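Local coordinates for protein cobyrinic Acid a,c-diamide synthase (Mycobacterium smegmatis, PDB 4PFS) that binds ADP and magnesium as a ParA-family P-loop ATPase and may play a role in septum formation, at residues M9-A14 / A148-V153; V15-G20 / V153-E158. All coordinates share one frame; numbering follows the deposited sequence.

Contact 1: M9-A14 / A148-V153; sequences MTRVLA and AHDVIV
Ala14 and Val151 meet in the tight half of this contact, where strands 11-14 and 150-153 run side by side as parallel neighbours in the central sheet of a P-loop NTPase. Ala14 N donates to Asp150 O over 2.8 Å, and Ala14 O takes the N-H of Ile152. On one face the methyl of Ala14 lies 3.6 Å from CB of Ala148, with Val151 packed beside them; on the other, Leu13 swings CD1 across toward CG1 of Ile152, its CG anti to the backbone N (chi1 168°). Val12 O sits between the two halves, gripped by two donors, the backbone N atoms of His149 and Asp150.

Toward the start of both segments the packing gives way to polar side chains; Arg11 and His149 are partly exposed, whereas Asp150 itself is buried. The His149 side chain points at the other strand and packs its ring against Val12, CE1 by CG2 of the valine. Its ND1 accepts from Val12 N at 2.8 Å, which fixes the rotation of the imidazole. The guanidinium of Arg11 stacks offset on that ring, NH1 over the CG-CD2 side, with planes 25° apart and centres 4.5 Å apart. Bends at chi2 and chi3 bring NH2 of Arg11 to OD2 of Asp150 in a 2.8 Å salt bridge. NH2 approaches OD2 from above the carboxylate plane, and the hydrogen bond is bent, 137° at the hydrogen. That same OD2 also takes the indole N-H of Trp259. Helix 243-261 thus covers the face of Arg11, Leu13 and Ile152, while strand 128-132 flanks 11-15 and strand 184-191 flanks 150-156.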
loop_
_atom_site.group_PDB
_atom_site.type_symbol
_atom_site.label_atom_id
_atom_site.label_comp_id
_atom_site.label_asym_id
_atom_site.label_seq_id
_atom_site.Cartn_x
_atom_site.Cartn_y
_atom_site.Cartn_z
ATOM N N MET A 9 2.166 -4.264 18.633
ATOM C CA MET A 9 1.476 -5.279 17.850
ATOM C C MET A 9 1.430 -4.853 16.386
ATOM O O MET A 9 0.683 -3.947 16.025
ATOM C CB MET A 9 0.060 -5.516 18.390
ATOM N N THR A 10 2.235 -5.514 15.558
ATOM C CA THR A 10 2.394 -5.153 14.151
ATOM C C THR A 10 1.080 -4.986 13.371
ATOM O O THR A 10 0.215 -5.859 13.394
ATOM C CB THR A 10 3.253 -6.200 13.411
ATOM O OG1 THR A 10 4.417 -6.500 14.186
ATOM C CG2 THR A 10 3.676 -5.677 12.063
ATOM N N ARG A 11 0.951 -3.850 12.690
ATOM C CA ARG A 11 -0.135 -3.620 11.748
ATOM C C ARG A 11 0.408 -3.624 10.325
ATOM O O ARG A 11 1.463 -3.054 10.047
ATOM C CB ARG A 11 -0.845 -2.295 12.034
ATOM C CG ARG A 11 -1.675 -2.317 13.307
ATOM C CD ARG A 11 -2.763 -3.373 13.240
ATOM N NE ARG A 11 -3.939 -2.919 12.499
ATOM C CZ ARG A 11 -5.058 -3.630 12.379
ATOM N NH1 ARG A 11 -5.136 -4.829 12.951
ATOM N NH2 ARG A 11 -6.094 -3.154 11.693
ATOM N N VAL A 12 -0.312 -4.271 9.422
ATOM C CA VAL A 12 0.115 -4.353 8.039
ATOM C C VAL A 12 -0.902 -3.654 7.133
ATOM O O VAL A 12 -2.080 -3.997 7.125
ATOM C CB VAL A 12 0.300 -5.810 7.609
ATOM C CG1 VAL A 12 0.674 -5.898 6.141
ATOM C CG2 VAL A 12 1.352 -6.463 8.467
ATOM N N LEU A 13 -0.431 -2.671 6.381
ATOM C CA LEU A 13 -1.289 -1.893 5.511
ATOM C C LEU A 13 -0.901 -2.145 4.082
ATOM O O LEU A 13 0.245 -1.889 3.702
ATOM C CB LEU A 13 -1.176 -0.397 5.818
ATOM C CG LEU A 13 -1.802 0.569 4.796
ATOM C CD1 LEU A 13 -3.320 0.449 4.790
ATOM C CD2 LEU A 13 -1.384 2.013 5.048
ATOM N N ALA A 14 -1.852 -2.637 3.288
ATOM C CA ALA A 14 -1.639 -2.781 1.859
ATOM C C ALA A 14 -2.072 -1.495 1.141
ATOM O O ALA A 14 -3.091 -0.894 1.477
ATOM C CB ALA A 14 -2.395 -3.989 1.312
ATOM N N ALA A 148 -2.152 -8.458 4.608
ATOM C CA ALA A 148 -2.561 -7.197 5.240
ATOM C C ALA A 148 -3.723 -7.299 6.253
ATOM O O ALA A 148 -4.596 -8.155 6.129
ATOM C CB ALA A 148 -2.932 -6.205 4.157
ATOM N N HIS A 149 -3.742 -6.407 7.242
ATOM C CA HIS A 149 -4.937 -6.232 8.074
ATOM C C HIS A 149 -5.872 -5.253 7.391
ATOM O O HIS A 149 -7.085 -5.424 7.376
ATOM C CB HIS A 149 -4.607 -5.689 9.463
ATOM C CG HIS A 149 -3.570 -6.472 10.194
ATOM N ND1 HIS A 149 -2.223 -6.259 10.024
ATOM C CD2 HIS A 149 -3.688 -7.470 11.102
ATOM C CE1 HIS A 149 -1.548 -7.093 10.798
ATOM N NE2 HIS A 149 -2.412 -7.837 11.456
ATOM N N ASP A 150 -5.264 -4.210 6.838
ATOM C CA ASP A 150 -5.971 -3.088 6.252
ATOM C C ASP A 150 -5.484 -2.802 4.846
ATOM O O ASP A 150 -4.314 -3.033 4.504
ATOM C CB ASP A 150 -5.791 -1.842 7.115
ATOM C CG ASP A 150 -6.470 -1.966 8.454
ATOM O OD1 ASP A 150 -7.605 -2.486 8.489
ATOM O OD2 ASP A 150 -5.879 -1.532 9.466
ATOM N N VAL A 151 -6.386 -2.265 4.040
ATOM C CA VAL A 151 -6.039 -1.861 2.691
ATOM C C VAL A 151 -6.705 -0.513 2.365
ATOM O O VAL A 151 -7.824 -0.237 2.811
ATOM C CB VAL A 151 -6.438 -2.964 1.663
ATOM C CG1 VAL A 151 -7.886 -3.397 1.866
ATOM C CG2 VAL A 151 -6.183 -2.487 0.222
ATOM N N ILE A 152 -5.974 0.338 1.649
ATOM C CA ILE A 152 -6.520 1.566 1.082
ATOM C C ILE A 152 -6.256 1.561 -0.417
ATOM O O ILE A 152 -5.280 0.963 -0.880
ATOM C CB ILE A 152 -5.902 2.852 1.699
ATOM C CG1 ILE A 152 -4.368 2.855 1.550
ATOM C CG2 ILE A 152 -6.305 3.009 3.174
ATOM C CD1 ILE A 152 -3.716 4.192 1.899
ATOM N N VAL A 153 -7.128 2.206 -1.183
ATOM C CA VAL A 153 -6.810 2.449 -2.575
ATOM C C VAL A 153 -6.564 3.941 -2.790
ATOM O O VAL A 153 -7.447 4.783 -2.557
ATOM C CB VAL A 153 -7.920 1.917 -3.514
ATOM C CG1 VAL A 153 -9.291 2.197 -2.942
ATOM C CG2 VAL A 153 -7.760 2.488 -4.921
#

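Contact 2: V15-G20 / V153-E158; sequences VANQKG and VPLQCE
Asn17 and Pro154 join the residues leading from strand 11-15 into the P-loop, the phosphate-binding turn of this fold, to the C-terminal half of the neighbouring strand 150-156. Hydrogen bonding is carried by the Asn17 carboxamide. A chi1 near trans (-169°) extends the side chain away from its own N and over to the strand, where ND2 donates to Pro154 O at 2.9 Å. The acceptor lies near the amide plane, and the angle at the hydrogen is 151°. The other end of the same amide works inside the loop: OD1 of Asn17 accepts from Lys19 N at 3.0 Å, closing an Asx turn. One flat group therefore ties the strand to the turn, and the two bonds together fix which way round it sits.

Weaker C-H contacts continue the strand pairing where the loop begins. Ala16 O receives the CA-H of Val153 at 3.2 Å and also touches CD of the proline ring. A proline has no N-H to offer this carbonyl, so the regular parallel ladder stops here.

Apolar contacts gather around that carbonyl. Val15 lays CG1 against CD and CG of Pro154, while CG2 of Val153 packs over one face of the Asn17 amide. Helix 24-37 touches Val15 through Lys24 and Val28 and Pro154 through Lys24 and Thr27; Lys24, common to both, binds ADP, so the proline packs directly against a nucleotide-binding residue. Within the amide's packing, ND2 of Asn17 stands 3.7 Å from CG2 of Val153.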
loop_
_atom_site.group_PDB
_atom_site.type_symbol
_atom_site.label_atom_id
_atom_site.label_comp_id
_atom_site.label_asym_id
_atom_site.label_seq_id
_atom_site.Cartn_x
_atom_site.Cartn_y
_atom_site.Cartn_z
ATOM N N VAL A 15 -1.284 -1.069 0.160
ATOM C CA VAL A 15 -1.676 0.053 -0.670
ATOM C C VAL A 15 -1.815 -0.431 -2.115
ATOM O O VAL A 15 -0.834 -0.852 -2.739
ATOM C CB VAL A 15 -0.672 1.193 -0.556
ATOM C CG1 VAL A 15 -0.987 2.299 -1.573
ATOM C CG2 VAL A 15 -0.706 1.749 0.861
ATOM N N ALA A 16 -3.036 -0.410 -2.640
ATOM C CA ALA A 16 -3.287 -1.112 -3.892
ATOM C C ALA A 16 -4.251 -0.366 -4.809
ATOM O O ALA A 16 -5.164 0.335 -4.356
ATOM C CB ALA A 16 -3.806 -2.528 -3.604
ATOM N N ASN A 17 -3.995 -0.526 -6.105
ATOM C CA ASN A 17 -4.789 0.018 -7.191
ATOM C C ASN A 17 -4.263 -0.565 -8.500
ATOM O O ASN A 17 -3.108 -0.327 -8.859
ATOM C CB ASN A 17 -4.717 1.543 -7.230
ATOM C CG ASN A 17 -5.741 2.150 -8.181
ATOM O OD1 ASN A 17 -6.306 1.461 -9.036
ATOM N ND2 ASN A 17 -5.983 3.444 -8.038
ATOM N N GLN A 18 -5.092 -1.331 -9.207
ATOM C CA GLN A 18 -4.630 -2.020 -10.412
ATOM C C GLN A 18 -4.411 -1.029 -11.566
ATOM O O GLN A 18 -3.746 -1.344 -12.548
ATOM C CB GLN A 18 -5.614 -3.137 -10.827
ATOM C CG GLN A 18 -6.947 -2.674 -11.468
ATOM C CD GLN A 18 -8.025 -2.310 -10.447
ATOM O OE1 GLN A 18 -7.723 -1.821 -9.372
ATOM N NE2 GLN A 18 -9.274 -2.584 -10.774
ATOM N N LYS A 19 -4.970 0.167 -11.448
ATOM C CA LYS A 19 -4.729 1.208 -12.445
ATOM C C LYS A 19 -3.469 1.975 -12.065
ATOM O O LYS A 19 -3.191 2.186 -10.882
ATOM C CB LYS A 19 -5.935 2.153 -12.572
ATOM N N GLY A 20 -2.691 2.370 -13.064
ATOM C CA GLY A 20 -1.403 2.992 -12.811
ATOM C C GLY A 20 -1.487 4.481 -12.549
ATOM O O GLY A 20 -2.351 5.161 -13.102
ATOM N N VAL A 153 -7.128 2.206 -1.183
ATOM C CA VAL A 153 -6.810 2.449 -2.575
ATOM C C VAL A 153 -6.564 3.941 -2.790
ATOM O O VAL A 153 -7.447 4.783 -2.557
ATOM C CB VAL A 153 -7.920 1.917 -3.514
ATOM C CG1 VAL A 153 -9.291 2.197 -2.942
ATOM C CG2 VAL A 153 -7.760 2.488 -4.921
ATOM N N PRO A 154 -5.328 4.286 -3.185
ATOM C CA PRO A 154 -5.027 5.672 -3.572
ATOM C C PRO A 154 -5.725 5.954 -4.887
ATOM O O PRO A 154 -5.493 5.240 -5.875
ATOM C CB PRO A 154 -3.507 5.684 -3.714
ATOM C CG PRO A 154 -3.147 4.260 -4.025
ATOM C CD PRO A 154 -4.148 3.412 -3.274
ATOM N N LEU A 155 -6.603 6.947 -4.896
ATOM C CA LEU A 155 -7.504 7.135 -6.032
ATOM C C LEU A 155 -7.391 8.519 -6.622
ATOM O O LEU A 155 -7.683 9.507 -5.946
ATOM C CB LEU A 155 -8.942 6.872 -5.598
ATOM C CG LEU A 155 -10.008 6.731 -6.679
ATOM C CD1 LEU A 155 -9.736 5.516 -7.594
ATOM C CD2 LEU A 155 -11.375 6.635 -6.033
ATOM N N GLN A 156 -6.961 8.585 -7.877
ATOM C CA GLN A 156 -6.841 9.847 -8.600
ATOM C C GLN A 156 -8.196 10.496 -8.834
ATOM O O GLN A 156 -9.178 9.811 -9.153
ATOM C CB GLN A 156 -6.139 9.644 -9.951
ATOM C CG GLN A 156 -6.928 8.806 -10.969
ATOM C CD GLN A 156 -7.990 9.605 -11.740
ATOM O OE1 GLN A 156 -7.849 10.810 -11.963
ATOM N NE2 GLN A 156 -9.065 8.926 -12.135
ATOM N N CYS A 157 -8.248 11.821 -8.688
ATOM C CA CYS A 157 -9.458 12.546 -9.041
ATOM C C CYS A 157 -9.181 13.743 -9.957
ATOM O O CYS A 157 -9.793 14.815 -9.813
ATOM C CB CYS A 157 -10.216 12.980 -7.783
ATOM S SG CYS A 157 -9.234 13.520 -6.383
ATOM N N GLU A 158 -8.272 13.553 -10.911
ATOM C CA GLU A 158 -8.095 14.530 -11.979
ATOM C C GLU A 158 -9.255 14.389 -12.959
ATOM O O GLU A 158 -9.891 15.380 -13.341
ATOM C CB GLU A 158 -6.753 14.348 -12.703
#

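Contact 1 pairs strands 11-15 and 150-156, taking in nearly all of the first and the first half of the second; contact 2 joins the loop after strand 11-15 to the later part of 150-156, and the two share Val153. Between them Ala16 N lies 3.2 Å from Ile152 O, a probable hydrogen bond that carries the ladder across the junction, and CG1 of Ile152 packs on CG2 of Val15. Each is largely buried, but contact 1 buries more surface and rests on repeated backbone bonds with a charged cluster at one end. Contact 2, close to the ADP-binding residues, depends instead on one side-chain amide and a proline.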